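Local structure of diaminopropionate ammonia-lyase (Escherichia coli, 4D9I) at residues E212-E215 and Q216-M220; G298-I301 and L302-A306. The protein catalyses the pyridoxal-phosphate-dependent alpha,beta-elimination of both the L and D isomers of 2,3-diaminopropionate to pyruvate and ammonia, working as a homodimer. One frame throughout, in Å; residues are numbered along the deposited sequence.

Both contacts are local, i to i+4 packing, each within its own helix, and they lie in series along the chain, their centres 24 Å apart and their nearest atoms about 14 Å. Contact 1 rides on helix 208-220 toward the outside of the subunit, with one side buried and the other in solvent; contact 2, on helix 296-305, is mostly buried. Helix 235-248 is common ground: V214, M217 and R218 touch it from contact 1, L302 and C305 from contact 2. Their chemistry follows their setting. In 212-220 charged and amide side chains reach out to other parts of the chain, whereas in 298-306 R303 methylenes lie over an indole and L302 and C305 are buried, while E300 stays exposed.

Contact 1: residues E212-E215 and Q216-M220; sequences EAVE and QMREM
V214 and R218 lie side by side, and the methyl CG1 of V214 sits over the centre of one guanidinium face, 3.5 Å from R218 CZ. That methyl stands anti to the backbone N (chi1 170°), turned toward the arginine, whose long, straight chain keeps its charge at the exposed surface. The buried side is the more closely surrounded one. M217 bends at chi3 (-62°), bringing CE to 4.3 Å from V214 CG2; its flexible thioether suits a place among L47, L63, Y248, V222 and P224. Q216 lays its amide back along the preceding turn, with OE1 3.3 Å from A213 CA, and OE1 accepts from K65 while NE2 donates to the carbonyl of T45. A leucine in its place would probably leave that T45 carbonyl without its donor and K65, also salt-bridged to E212 (itself hydrogen-bonded to Y42), with one acceptor fewer. On the solvent side packing is loose: E215 forms a salt bridge with R33, its OE2 6.8 Å from E219 OE1. Regular i to i+4 bonds, M217 N to A213 O at 2.7 Å among them, run through this amphipathic outer helix of the fold type II enzyme, packed on strands 47-49 and 61-66 and helix 235-248.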
ATOM      1  N   GLU B 212      17.766  -4.242 -20.980  1.00 25.79           N
ATOM      2  CA  GLU B 212      16.577  -5.054 -20.699  1.00 25.92           C
ATOM      3  C   GLU B 212      15.287  -4.275 -20.898  1.00 25.43           C
ATOM      4  O   GLU B 212      14.359  -4.774 -21.531  1.00 26.75           O
ATOM      5  CB  GLU B 212      16.591  -5.597 -19.269  1.00 24.61           C
ATOM      6  CG  GLU B 212      17.632  -6.663 -18.986  1.00 24.94           C
ATOM      7  CD  GLU B 212      17.674  -7.029 -17.516  1.00 24.15           C
ATOM      8  OE1 GLU B 212      16.800  -6.509 -16.753  1.00 23.07           O
ATOM      9  OE2 GLU B 212      18.559  -7.844 -17.120  1.00 24.36           O
ATOM     10  N   ALA B 213      15.238  -3.061 -20.349  1.00 23.98           N
ATOM     11  CA  ALA B 213      14.050  -2.208 -20.445  1.00 23.82           C
ATOM     12  C   ALA B 213      13.701  -1.855 -21.888  1.00 25.31           C
ATOM     13  O   ALA B 213      12.528  -1.835 -22.234  1.00 25.55           O
ATOM     14  CB  ALA B 213      14.190  -0.941 -19.590  1.00 22.46           C
ATOM     15  N   VAL B 214      14.714  -1.596 -22.720  1.00 26.06           N
ATOM     16  CA  VAL B 214      14.473  -1.262 -24.122  1.00 28.19           C
ATOM     17  C   VAL B 214      13.885  -2.479 -24.837  1.00 29.95           C
ATOM     18  O   VAL B 214      12.900  -2.358 -25.549  1.00 30.75           O
ATOM     19  CB  VAL B 214      15.745  -0.756 -24.850  1.00 28.85           C
ATOM     20  CG1 VAL B 214      15.506  -0.657 -26.346  1.00 31.29           C
ATOM     21  CG2 VAL B 214      16.131   0.615 -24.333  1.00 28.07           C
ATOM     22  N   GLU B 215      14.496  -3.644 -24.622  1.00 30.62           N
ATOM     23  CA  GLU B 215      13.968  -4.905 -25.137  1.00 32.58           C
ATOM     24  C   GLU B 215      12.526  -5.082 -24.664  1.00 32.04           C
ATOM     25  O   GLU B 215      11.665  -5.463 -25.435  1.00 33.77           O
ATOM     26  CB  GLU B 215      14.813  -6.087 -24.655  1.00 33.16           C
ATOM     27  CG  GLU B 215      14.381  -7.424 -25.243  1.00 36.19           C
ATOM     28  CD  GLU B 215      15.110  -8.622 -24.637  1.00 36.93           C
ATOM     29  OE1 GLU B 215      15.874  -8.454 -23.668  1.00 35.20           O
ATOM     30  OE2 GLU B 215      14.911  -9.755 -25.130  1.00 39.53           O
ATOM     31  N   GLN B 216      12.273  -4.824 -23.383  1.00 29.77           N
ATOM     32  CA  GLN B 216      10.919  -4.981 -22.855  1.00 29.50           C
ATOM     33  C   GLN B 216       9.938  -3.984 -23.481  1.00 29.90           C
ATOM     34  O   GLN B 216       8.822  -4.360 -23.833  1.00 31.77           O
ATOM     35  CB  GLN B 216      10.905  -4.885 -21.334  1.00 27.17           C
ATOM     36  CG  GLN B 216      11.461  -6.114 -20.642  1.00 27.33           C
ATOM     37  CD  GLN B 216      11.910  -5.812 -19.241  1.00 25.18           C
ATOM     38  OE1 GLN B 216      12.569  -4.804 -19.003  1.00 24.29           O
ATOM     39  NE2 GLN B 216      11.538  -6.663 -18.301  1.00 24.99           N
ATOM     40  N   MET B 217      10.352  -2.724 -23.618  1.00 28.81           N
ATOM     41  CA  MET B 217       9.518  -1.706 -24.265  1.00 29.38           C
ATOM     42  C   MET B 217       9.227  -2.059 -25.722  1.00 32.27           C
ATOM     43  O   MET B 217       8.092  -1.910 -26.185  1.00 33.40           O
ATOM     44  CB  MET B 217      10.119  -0.304 -24.118  1.00 27.93           C
ATOM     45  CG  MET B 217       9.908   0.309 -22.732  1.00 25.50           C
ATOM     46  SD  MET B 217      10.602   1.963 -22.442  1.00 24.26           S
ATOM     47  CE  MET B 217      12.359   1.721 -22.669  1.00 24.07           C
ATOM     48  N   ARG B 218      10.231  -2.561 -26.429  1.00 33.71           N
ATOM     49  CA  ARG B 218      10.032  -3.021 -27.805  1.00 37.46           C
ATOM     50  C   ARG B 218       9.030  -4.179 -27.892  1.00 39.21           C
ATOM     51  O   ARG B 218       8.204  -4.202 -28.790  1.00 40.96           O
ATOM     52  CB  ARG B 218      11.367  -3.387 -28.459  1.00 38.46           C
ATOM     53  CG  ARG B 218      12.180  -2.187 -28.913  1.00 38.62           C
ATOM     54  CD  ARG B 218      13.560  -2.620 -29.401  1.00 39.98           C
ATOM     55  NE  ARG B 218      14.393  -1.484 -29.790  1.00 40.33           N
ATOM     56  CZ  ARG B 218      15.729  -1.475 -29.762  1.00 40.57           C
ATOM     57  NH1 ARG B 218      16.423  -2.526 -29.329  1.00 40.52           N
ATOM     58  NH2 ARG B 218      16.379  -0.383 -30.123  1.00 41.10           N
ATOM     59  N   GLU B 219       9.089  -5.122 -26.950  1.00 39.19           N
ATOM     60  CA  GLU B 219       8.102  -6.214 -26.915  1.00 41.85           C
ATOM     61  C   GLU B 219       6.683  -5.679 -26.662  1.00 41.43           C
ATOM     62  O   GLU B 219       5.703  -6.222 -27.180  1.00 43.08           O
ATOM     63  CB  GLU B 219       8.474  -7.268 -25.861  1.00 42.45           C
ATOM     64  CG  GLU B 219       7.488  -8.439 -25.773  1.00 46.17           C
ATOM     65  CD  GLU B 219       7.905  -9.505 -24.768  1.00 47.21           C
ATOM     66  OE1 GLU B 219       8.330  -9.146 -23.645  1.00 47.60           O
ATOM     67  OE2 GLU B 219       7.807 -10.710 -25.099  1.00 50.32           O
ATOM     68  N   MET B 220       6.589  -4.616 -25.861  1.00 39.27           N
ATOM     69  CA  MET B 220       5.306  -3.943 -25.592  1.00 39.08           C
ATOM     70  C   MET B 220       4.867  -3.070 -26.762  1.00 39.83           C
ATOM     71  O   MET B 220       3.735  -2.635 -26.794  1.00 39.99           O
ATOM     72  CB  MET B 220       5.399  -3.044 -24.365  1.00 37.37           C
ATOM     73  CG  MET B 220       5.590  -3.769 -23.049  1.00 37.31           C
ATOM     74  SD  MET B 220       5.852  -2.531 -21.776  1.00 36.74           S
ATOM     75  CE  MET B 220       6.144  -3.592 -20.363  1.00 34.56           C
TER

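Contact 2: residues G298-I301 and L302-A306; sequences GWEI and LRNCA
R303 lays the aliphatic start of its side chain over one face of the W299 indole. Its CB stands 3.8 Å from the centroid of the six-membered ring, only 13° off the normal, a CH-pi contact, and CG continues it at 3.7 Å from W299 CZ2. W299 CG lies anti to its own N (chi1 168°), swinging the ring along the helix toward the next turn, and R303 starts the same way and bends at chi3; its guanidinium stands nearly perpendicular to the indole. An arginine suits this place because its methylenes can cover an aromatic face while its charged end goes elsewhere, here to a weak hydrogen bond with the carbonyl of G273. One residue further on, the N304 amide crosses the E300 carboxylate, their planes nearly at right angles, and its ND2 makes a weak hydrogen bond to the carbonyl of E19. Beneath the side chains is regular alpha-helical bonding, with R303 N reaching W299 O at 2.8 Å and C305 N reaching I301 O at a more bent 132°; A306 is the first residue to leave helical torsions. The helix leads into strand 308-312 of the mixed sheet in this fold type II enzyme. L302 CG lies 3.3 Å from G298 O, one turn back. Further out, the L302 side chain packs against A237 and L241 of helix 235-248, I266 and strand residue I257, while W299 also rests on I266 and S269. The small C305 packs against L241, V245 and P250, and N304 is tied through backbone bonds to N17 and G18.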
ATOM      1  N   GLY B 298      29.816  10.497 -14.753  1.00 40.20           N
ATOM      2  CA  GLY B 298      28.394  10.676 -14.894  1.00 38.63           C
ATOM      3  C   GLY B 298      28.012  12.099 -15.263  1.00 39.68           C
ATOM      4  O   GLY B 298      27.140  12.306 -16.101  1.00 38.69           O
ATOM      5  N   TRP B 299      28.687  13.068 -14.649  1.00 41.48           N
ATOM      6  CA  TRP B 299      28.357  14.475 -14.818  1.00 42.96           C
ATOM      7  C   TRP B 299      28.501  14.895 -16.255  1.00 43.85           C
ATOM      8  O   TRP B 299      27.706  15.686 -16.762  1.00 43.63           O
ATOM      9  CB  TRP B 299      29.260  15.340 -13.938  1.00 45.58           C
ATOM     10  CG  TRP B 299      29.171  16.799 -14.290  1.00 47.21           C
ATOM     11  CD1 TRP B 299      30.203  17.643 -14.692  1.00 50.43           C
ATOM     12  CD2 TRP B 299      27.956  17.629 -14.321  1.00 46.97           C
ATOM     13  NE1 TRP B 299      29.727  18.909 -14.946  1.00 51.83           N
ATOM     14  CE2 TRP B 299      28.386  18.968 -14.748  1.00 49.60           C
ATOM     15  CE3 TRP B 299      26.592  17.402 -14.042  1.00 44.69           C
ATOM     16  CZ2 TRP B 299      27.493  20.021 -14.880  1.00 50.22           C
ATOM     17  CZ3 TRP B 299      25.696  18.482 -14.183  1.00 45.22           C
ATOM     18  CH2 TRP B 299      26.142  19.759 -14.596  1.00 47.66           C
ATOM     19  N   GLU B 300      29.515  14.351 -16.915  1.00 44.62           N
ATOM     20  CA  GLU B 300      29.774  14.618 -18.324  1.00 46.46           C
ATOM     21  C   GLU B 300      28.552  14.267 -19.179  1.00 44.10           C
ATOM     22  O   GLU B 300      28.108  15.082 -19.996  1.00 44.92           O
ATOM     23  CB  GLU B 300      31.025  13.849 -18.784  1.00 48.31           C
ATOM     24  CG  GLU B 300      31.397  14.056 -20.245  1.00 51.61           C
ATOM     25  CD  GLU B 300      31.993  15.431 -20.550  1.00 55.17           C
ATOM     26  OE1 GLU B 300      32.610  16.058 -19.651  1.00 56.92           O
ATOM     27  OE2 GLU B 300      31.863  15.884 -21.714  1.00 57.04           O
ATOM     28  N   ILE B 301      28.017  13.064 -18.979  1.00 41.32           N
ATOM     29  CA  ILE B 301      26.834  12.581 -19.700  1.00 39.53           C
ATOM     30  C   ILE B 301      25.613  13.460 -19.416  1.00 38.33           C
ATOM     31  O   ILE B 301      24.878  13.849 -20.335  1.00 38.15           O
ATOM     32  CB  ILE B 301      26.494  11.111 -19.311  1.00 37.95           C
ATOM     33  CG1 ILE B 301      27.675  10.145 -19.562  1.00 39.11           C
ATOM     34  CG2 ILE B 301      25.180  10.641 -19.937  1.00 36.45           C
ATOM     35  CD1 ILE B 301      28.418  10.322 -20.866  1.00 41.92           C
ATOM     36  N   LEU B 302      25.395  13.760 -18.138  1.00 37.04           N
ATOM     37  CA  LEU B 302      24.209  14.502 -17.713  1.00 36.13           C
ATOM     38  C   LEU B 302      24.237  15.953 -18.205  1.00 38.09           C
ATOM     39  O   LEU B 302      23.237  16.457 -18.717  1.00 37.59           O
ATOM     40  CB  LEU B 302      24.055  14.455 -16.194  1.00 35.22           C
ATOM     41  CG  LEU B 302      24.021  13.059 -15.564  1.00 33.70           C
ATOM     42  CD1 LEU B 302      23.843  13.143 -14.051  1.00 33.44           C
ATOM     43  CD2 LEU B 302      22.912  12.209 -16.182  1.00 32.18           C
ATOM     44  N   ARG B 303      25.381  16.614 -18.039  1.00 39.94           N
ATOM     45  CA  ARG B 303      25.563  17.979 -18.513  1.00 42.71           C
ATOM     46  C   ARG B 303      25.290  18.053 -20.022  1.00 43.29           C
ATOM     47  O   ARG B 303      24.630  18.980 -20.496  1.00 44.28           O
ATOM     48  CB  ARG B 303      26.995  18.443 -18.204  1.00 45.33           C
ATOM     49  CG  ARG B 303      27.303  19.887 -18.548  1.00 48.79           C
ATOM     50  CD  ARG B 303      28.802  20.035 -18.816  1.00 51.68           C
ATOM     51  NE  ARG B 303      29.012  20.932 -19.946  1.00 54.68           N
ATOM     52  CZ  ARG B 303      29.264  22.231 -19.850  1.00 57.08           C
ATOM     53  NH1 ARG B 303      29.382  22.807 -18.665  1.00 57.96           N
ATOM     54  NH2 ARG B 303      29.416  22.952 -20.946  1.00 59.70           N
ATOM     55  N   ASN B 304      25.803  17.069 -20.760  1.00 42.74           N
ATOM     56  CA  ASN B 304      25.593  16.975 -22.202  1.00 43.52           C
ATOM     57  C   ASN B 304      24.175  16.648 -22.638  1.00 41.85           C
ATOM     58  O   ASN B 304      23.663  17.252 -23.578  1.00 43.08           O
ATOM     59  CB  ASN B 304      26.536  15.945 -22.809  1.00 43.94           C
ATOM     60  CG  ASN B 304      27.966  16.430 -22.866  1.00 46.18           C
ATOM     61  OD1 ASN B 304      28.288  17.524 -22.407  1.00 47.64           O
ATOM     62  ND2 ASN B 304      28.837  15.605 -23.425  1.00 47.11           N
ATOM     63  N   CYS B 305      23.546  15.707 -21.947  1.00 39.18           N
ATOM     64  CA  CYS B 305      22.384  15.018 -22.490  1.00 37.82           C
ATOM     65  C   CYS B 305      21.091  15.089 -21.665  1.00 35.77           C
ATOM     66  O   CYS B 305      20.008  14.798 -22.192  1.00 35.34           O
ATOM     67  CB  CYS B 305      22.744  13.557 -22.768  1.00 37.00           C
ATOM     68  SG  CYS B 305      23.758  13.341 -24.235  1.00 39.99           S
ATOM     69  N   ALA B 306      21.189  15.446 -20.384  1.00 34.85           N
ATOM     70  CA  ALA B 306      19.989  15.562 -19.536  1.00 32.63           C
ATOM     71  C   ALA B 306      19.127  16.754 -19.949  1.00 33.59           C
ATOM     72  O   ALA B 306      19.641  17.823 -20.252  1.00 35.44           O
ATOM     73  CB  ALA B 306      20.374  15.680 -18.074  1.00 32.10           C
TER